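Local coordinates for aspartate aminotransferase (Giardia lamblia, PDB 3MEB), which probably catalyses the pyridoxal phosphate-dependent transfer of an amino group from L-aspartate to 2-oxoglutarate, giving oxaloacetate and L-glutamate, at residues M360-T373 with L425-H438. Residues are numbered along the deposited sequence; the frame is centred on the assembly and turned at random.
Sequences MRSLLHASLAKRKT and LTESNCDYVAEAIH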
loop_
_atom_site.group_PDB
_atom_site.type_symbol
_atom_site.label_atom_id
_atom_site.label_comp_id
_atom_site.label_asym_id
_atom_site.label_seq_id
_atom_site.Cartn_x
_atom_site.Cartn_y
_atom_site.Cartn_z
ATOM N N MET A 360 6.324 -29.566 16.218
ATOM C CA MET A 360 6.171 -28.716 17.396
ATOM C C MET A 360 4.824 -28.928 18.095
ATOM O O MET A 360 4.749 -28.893 19.293
ATOM C CB MET A 360 6.353 -27.243 17.036
ATOM C CG MET A 360 7.783 -26.842 16.634
ATOM S SD MET A 360 9.089 -27.231 17.811
ATOM C CE MET A 360 9.493 -28.929 17.338
ATOM N N ARG A 361 3.764 -29.154 17.351
ATOM C CA ARG A 361 2.494 -29.556 17.959
ATOM C C ARG A 361 2.659 -30.826 18.803
ATOM O O ARG A 361 2.263 -30.863 19.968
ATOM C CB ARG A 361 1.456 -29.790 16.881
ATOM C CG ARG A 361 0.954 -28.504 16.213
ATOM C CD ARG A 361 -0.109 -28.815 15.141
ATOM N NE ARG A 361 -0.534 -27.583 14.496
ATOM C CZ ARG A 361 -1.210 -26.608 15.101
ATOM N NH1 ARG A 361 -1.551 -26.689 16.384
ATOM N NH2 ARG A 361 -1.533 -25.526 14.422
ATOM N N SER A 362 3.299 -31.846 18.235
ATOM C CA SER A 362 3.543 -33.101 18.947
ATOM C C SER A 362 4.443 -32.900 20.141
ATOM O O SER A 362 4.167 -33.475 21.217
ATOM C CB SER A 362 4.170 -34.148 18.017
ATOM O OG SER A 362 3.307 -34.332 16.901
ATOM N N LEU A 363 5.518 -32.115 19.977
ATOM C CA LEU A 363 6.460 -31.947 21.075
ATOM C C LEU A 363 5.825 -31.179 22.223
ATOM O O LEU A 363 5.968 -31.582 23.378
ATOM C CB LEU A 363 7.770 -31.325 20.626
ATOM C CG LEU A 363 8.892 -31.151 21.670
ATOM C CD1 LEU A 363 9.271 -32.461 22.325
ATOM C CD2 LEU A 363 10.119 -30.505 20.996
ATOM N N LEU A 364 5.117 -30.086 21.924
ATOM C CA LEU A 364 4.515 -29.318 23.016
ATOM C C LEU A 364 3.479 -30.208 23.716
ATOM O O LEU A 364 3.441 -30.218 24.925
ATOM C CB LEU A 364 3.850 -28.020 22.587
ATOM C CG LEU A 364 3.181 -27.193 23.699
ATOM C CD1 LEU A 364 4.163 -26.776 24.872
ATOM C CD2 LEU A 364 2.498 -25.979 23.011
ATOM N N HIS A 365 2.667 -30.937 22.948
ATOM C CA HIS A 365 1.615 -31.795 23.522
ATOM C C HIS A 365 2.201 -32.887 24.419
ATOM O O HIS A 365 1.693 -33.155 25.514
ATOM C CB HIS A 365 0.740 -32.419 22.407
ATOM C CG HIS A 365 -0.279 -33.387 22.913
ATOM N ND1 HIS A 365 -0.012 -34.723 23.075
ATOM C CD2 HIS A 365 -1.568 -33.212 23.294
ATOM C CE1 HIS A 365 -1.085 -35.331 23.563
ATOM N NE2 HIS A 365 -2.050 -34.437 23.694
ATOM N N ALA A 366 3.280 -33.510 23.960
ATOM C CA ALA A 366 3.992 -34.497 24.740
ATOM C C ALA A 366 4.516 -33.896 26.041
ATOM O O ALA A 366 4.478 -34.550 27.082
ATOM C CB ALA A 366 5.165 -35.096 23.925
ATOM N N SER A 367 5.014 -32.651 25.980
ATOM C CA SER A 367 5.628 -32.034 27.147
ATOM C C SER A 367 4.540 -31.675 28.189
ATOM O O SER A 367 4.795 -31.744 29.399
ATOM C CB SER A 367 6.448 -30.790 26.756
ATOM O OG SER A 367 7.510 -31.092 25.866
ATOM N N LEU A 368 3.344 -31.295 27.715
ATOM C CA LEU A 368 2.195 -31.069 28.600
ATOM C C LEU A 368 1.651 -32.401 29.177
ATOM O O LEU A 368 1.329 -32.496 30.371
ATOM C CB LEU A 368 1.097 -30.334 27.851
ATOM C CG LEU A 368 1.437 -28.896 27.477
ATOM C CD1 LEU A 368 0.531 -28.370 26.361
ATOM C CD2 LEU A 368 1.358 -28.016 28.740
ATOM N N ALA A 369 1.554 -33.418 28.324
ATOM C CA ALA A 369 1.010 -34.710 28.721
ATOM C C ALA A 369 1.876 -35.381 29.794
ATOM O O ALA A 369 1.337 -36.008 30.733
ATOM C CB ALA A 369 0.839 -35.626 27.492
ATOM N N LYS A 370 3.206 -35.230 29.673
ATOM C CA LYS A 370 4.153 -35.818 30.630
ATOM C C LYS A 370 4.005 -35.190 32.015
ATOM O O LYS A 370 4.311 -35.825 33.002
ATOM C CB LYS A 370 5.612 -35.683 30.159
ATOM N N ARG A 371 3.537 -33.945 32.088
ATOM C CA ARG A 371 3.340 -33.260 33.372
ATOM C C ARG A 371 1.911 -33.381 33.885
ATOM O O ARG A 371 1.571 -32.783 34.879
ATOM C CB ARG A 371 3.687 -31.785 33.262
ATOM C CG ARG A 371 5.161 -31.472 33.054
ATOM C CD ARG A 371 5.318 -29.977 32.963
ATOM N NE ARG A 371 6.706 -29.542 33.050
ATOM C CZ ARG A 371 7.588 -29.609 32.057
ATOM N NH1 ARG A 371 7.259 -30.127 30.875
ATOM N NH2 ARG A 371 8.818 -29.168 32.262
ATOM N N LYS A 372 1.080 -34.159 33.218
ATOM C CA LYS A 372 -0.329 -34.228 33.555
ATOM C C LYS A 372 -0.921 -32.818 33.726
ATOM O O LYS A 372 -1.791 -32.596 34.556
ATOM C CB LYS A 372 -0.545 -35.128 34.806
ATOM N N THR A 373 -0.462 -31.869 32.912
ATOM C CA THR A 373 -0.940 -30.495 32.990
ATOM C C THR A 373 -2.467 -30.358 32.714
ATOM O O THR A 373 -2.923 -30.676 31.610
ATOM C CB THR A 373 -0.167 -29.553 32.011
ATOM O OG1 THR A 373 1.253 -29.680 32.216
ATOM C CG2 THR A 373 -0.583 -28.148 32.243
ATOM N N LEU A 425 7.773 -22.087 18.489
ATOM C CA LEU A 425 8.296 -23.189 19.283
ATOM C C LEU A 425 9.464 -23.817 18.584
ATOM O O LEU A 425 9.522 -23.832 17.349
ATOM C CB LEU A 425 7.248 -24.251 19.507
ATOM C CG LEU A 425 5.984 -23.786 20.219
ATOM C CD1 LEU A 425 4.869 -24.821 19.977
ATOM C CD2 LEU A 425 6.205 -23.598 21.701
ATOM N N THR A 426 10.379 -24.347 19.384
ATOM C CA THR A 426 11.545 -25.070 18.902
ATOM C C THR A 426 11.794 -26.285 19.768
ATOM O O THR A 426 11.219 -26.441 20.828
ATOM C CB THR A 426 12.808 -24.175 18.891
ATOM O OG1 THR A 426 13.186 -23.793 20.237
ATOM C CG2 THR A 426 12.541 -22.927 18.049
ATOM N N GLU A 427 12.677 -27.155 19.321
ATOM C CA GLU A 427 13.092 -28.257 20.163
ATOM C C GLU A 427 13.654 -27.776 21.506
ATOM O O GLU A 427 13.476 -28.438 22.527
ATOM C CB GLU A 427 14.109 -29.136 19.431
ATOM C CG GLU A 427 13.557 -29.672 18.117
ATOM C CD GLU A 427 13.759 -31.162 17.950
ATOM O OE1 GLU A 427 14.948 -31.606 17.909
ATOM O OE2 GLU A 427 12.710 -31.866 17.854
ATOM N N SER A 428 14.319 -26.629 21.501
ATOM C CA SER A 428 14.974 -26.103 22.695
ATOM C C SER A 428 14.022 -25.475 23.697
ATOM O O SER A 428 14.294 -25.521 24.907
ATOM C CB SER A 428 15.980 -25.058 22.299
ATOM O OG SER A 428 17.017 -25.684 21.575
ATOM N N ASN A 429 12.932 -24.883 23.196
ATOM C CA ASN A 429 12.017 -24.135 24.049
ATOM C C ASN A 429 10.657 -24.744 24.367
ATOM O O ASN A 429 9.945 -24.145 25.168
ATOM C CB ASN A 429 11.833 -22.680 23.535
ATOM C CG ASN A 429 10.886 -22.553 22.335
ATOM O OD1 ASN A 429 10.034 -23.401 22.074
ATOM N ND2 ASN A 429 11.065 -21.471 21.585
ATOM N N CYS A 430 10.261 -25.877 23.765
ATOM C CA CYS A 430 8.925 -26.433 24.033
ATOM C C CYS A 430 8.735 -26.798 25.500
ATOM O O CYS A 430 7.695 -26.515 26.105
ATOM C CB CYS A 430 8.645 -27.715 23.222
ATOM S SG CYS A 430 7.937 -27.531 21.563
ATOM N N ASP A 431 9.734 -27.446 26.080
ATOM C CA ASP A 431 9.568 -27.894 27.448
ATOM C C ASP A 431 9.490 -26.715 28.389
ATOM O O ASP A 431 8.810 -26.770 29.398
ATOM C CB ASP A 431 10.678 -28.840 27.873
ATOM C CG ASP A 431 10.260 -29.689 29.030
ATOM O OD1 ASP A 431 9.260 -30.430 28.894
ATOM O OD2 ASP A 431 10.890 -29.573 30.096
ATOM N N TYR A 432 10.196 -25.644 28.052
ATOM C CA TYR A 432 10.083 -24.413 28.799
ATOM C C TYR A 432 8.652 -23.872 28.734
ATOM O O TYR A 432 8.062 -23.524 29.765
ATOM C CB TYR A 432 11.075 -23.399 28.252
ATOM C CG TYR A 432 11.035 -22.066 28.925
ATOM C CD1 TYR A 432 11.698 -21.848 30.137
ATOM C CD2 TYR A 432 10.346 -20.992 28.341
ATOM C CE1 TYR A 432 11.657 -20.607 30.763
ATOM C CE2 TYR A 432 10.321 -19.732 28.959
ATOM C CZ TYR A 432 10.975 -19.552 30.158
ATOM O OH TYR A 432 10.941 -18.322 30.752
ATOM N N VAL A 433 8.084 -23.835 27.530
ATOM C CA VAL A 433 6.711 -23.339 27.335
ATOM C C VAL A 433 5.729 -24.211 28.097
ATOM O O VAL A 433 4.840 -23.717 28.742
ATOM C CB VAL A 433 6.335 -23.255 25.830
ATOM C CG1 VAL A 433 4.859 -22.867 25.640
ATOM C CG2 VAL A 433 7.222 -22.289 25.143
ATOM N N ALA A 434 5.929 -25.520 28.070
ATOM C CA ALA A 434 5.048 -26.418 28.828
ATOM C C ALA A 434 5.164 -26.243 30.385
ATOM O O ALA A 434 4.151 -26.139 31.076
ATOM C CB ALA A 434 5.295 -27.849 28.406
ATOM N N GLU A 435 6.390 -26.193 30.905
ATOM C CA GLU A 435 6.622 -25.847 32.331
ATOM C C GLU A 435 5.935 -24.549 32.744
ATOM O O GLU A 435 5.366 -24.455 33.831
ATOM C CB GLU A 435 8.120 -25.701 32.614
ATOM C CG GLU A 435 8.427 -25.436 34.054
ATOM C CD GLU A 435 9.912 -25.356 34.327
ATOM O OE1 GLU A 435 10.709 -25.316 33.363
ATOM O OE2 GLU A 435 10.280 -25.328 35.516
ATOM N N ALA A 436 5.991 -23.548 31.874
ATOM C CA ALA A 436 5.358 -22.272 32.147
ATOM C C ALA A 436 3.852 -22.389 32.166
ATOM O O ALA A 436 3.200 -21.820 33.021
ATOM C CB ALA A 436 5.806 -21.193 31.120
ATOM N N ILE A 437 3.293 -23.111 31.204
ATOM C CA ILE A 437 1.845 -23.296 31.130
ATOM C C ILE A 437 1.351 -24.077 32.370
ATOM O O ILE A 437 0.287 -23.770 32.949
ATOM C CB ILE A 437 1.451 -24.002 29.798
ATOM C CG1 ILE A 437 1.680 -23.032 28.611
ATOM C CG2 ILE A 437 0.011 -24.454 29.856
ATOM C CD1 ILE A 437 1.516 -23.634 27.243
ATOM N N HIS A 438 2.153 -25.045 32.797
ATOM C CA HIS A 438 1.817 -25.843 33.971
ATOM C C HIS A 438 1.758 -24.981 35.222
ATOM O O HIS A 438 0.831 -25.089 36.026
ATOM C CB HIS A 438 2.814 -26.982 34.126
ATOM C CG HIS A 438 2.485 -27.926 35.232
ATOM N ND1 HIS A 438 1.713 -29.048 35.042
ATOM C CD2 HIS A 438 2.818 -27.913 36.546
ATOM C CE1 HIS A 438 1.590 -29.697 36.190
ATOM N NE2 HIS A 438 2.246 -29.025 37.120
#
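Two helices pack in the small domain of a fold-type I aminotransferase: the end of the long helix 340-370, with the turn after it, meets the start of the C-terminal helix 430-443, where Met360, Leu364 and Arg371 face Leu425, Cys430 and Asp431. The axes of the two helical segments cross at -43°, 8.7 Å apart at closest approach. The contact is largely buried, away from the cofactor. Met360 is bent at chi2 and chi3, which lays its SD against the loop before the second helix, 3.4 Å from Thr426 CA. Cys430 SG sits among Met360, Leu363 and Leu364, with Leu363 CD2 at 3.7 Å. With chi1 at 179°, Leu364 brings its branched end up to the second segment: CD2 meets Leu425 CD1, while CD1 touches Val433 CG1 and Ala434 CB. Ala434 CB fits closely against Ser367 CB at 3.6 Å. Leu368 CD2 touches Ala434 CB and Ile437 CG2, with the Leu368 and Ile437 side chains at about a right angle. On the far side of the second helix, Ala436 touches helix 399-409. Helix 340-370 ends in a Schellman motif with Lys372 as its C-prime residue. Arg371, the residue before Lys372, reaches back along the second helix to form an end-on salt bridge with Asp431, NH1 to OD1 at 2.8 Å and NH2 to OD2 at 3.0 Å. Both bonds are nearly straight and lie in the guanidinium plane, but meet the carboxylate from above its plane. NH1 also donates to Ser367 O; these bonds fix the rotation of the guanidinium, and one of its faces lies over Glu435 N. Thr373, whose N closes the motif on Leu368 O, hydrogen-bonds through OG1 with His438 ND1 at the ring edge, 2.9 Å away.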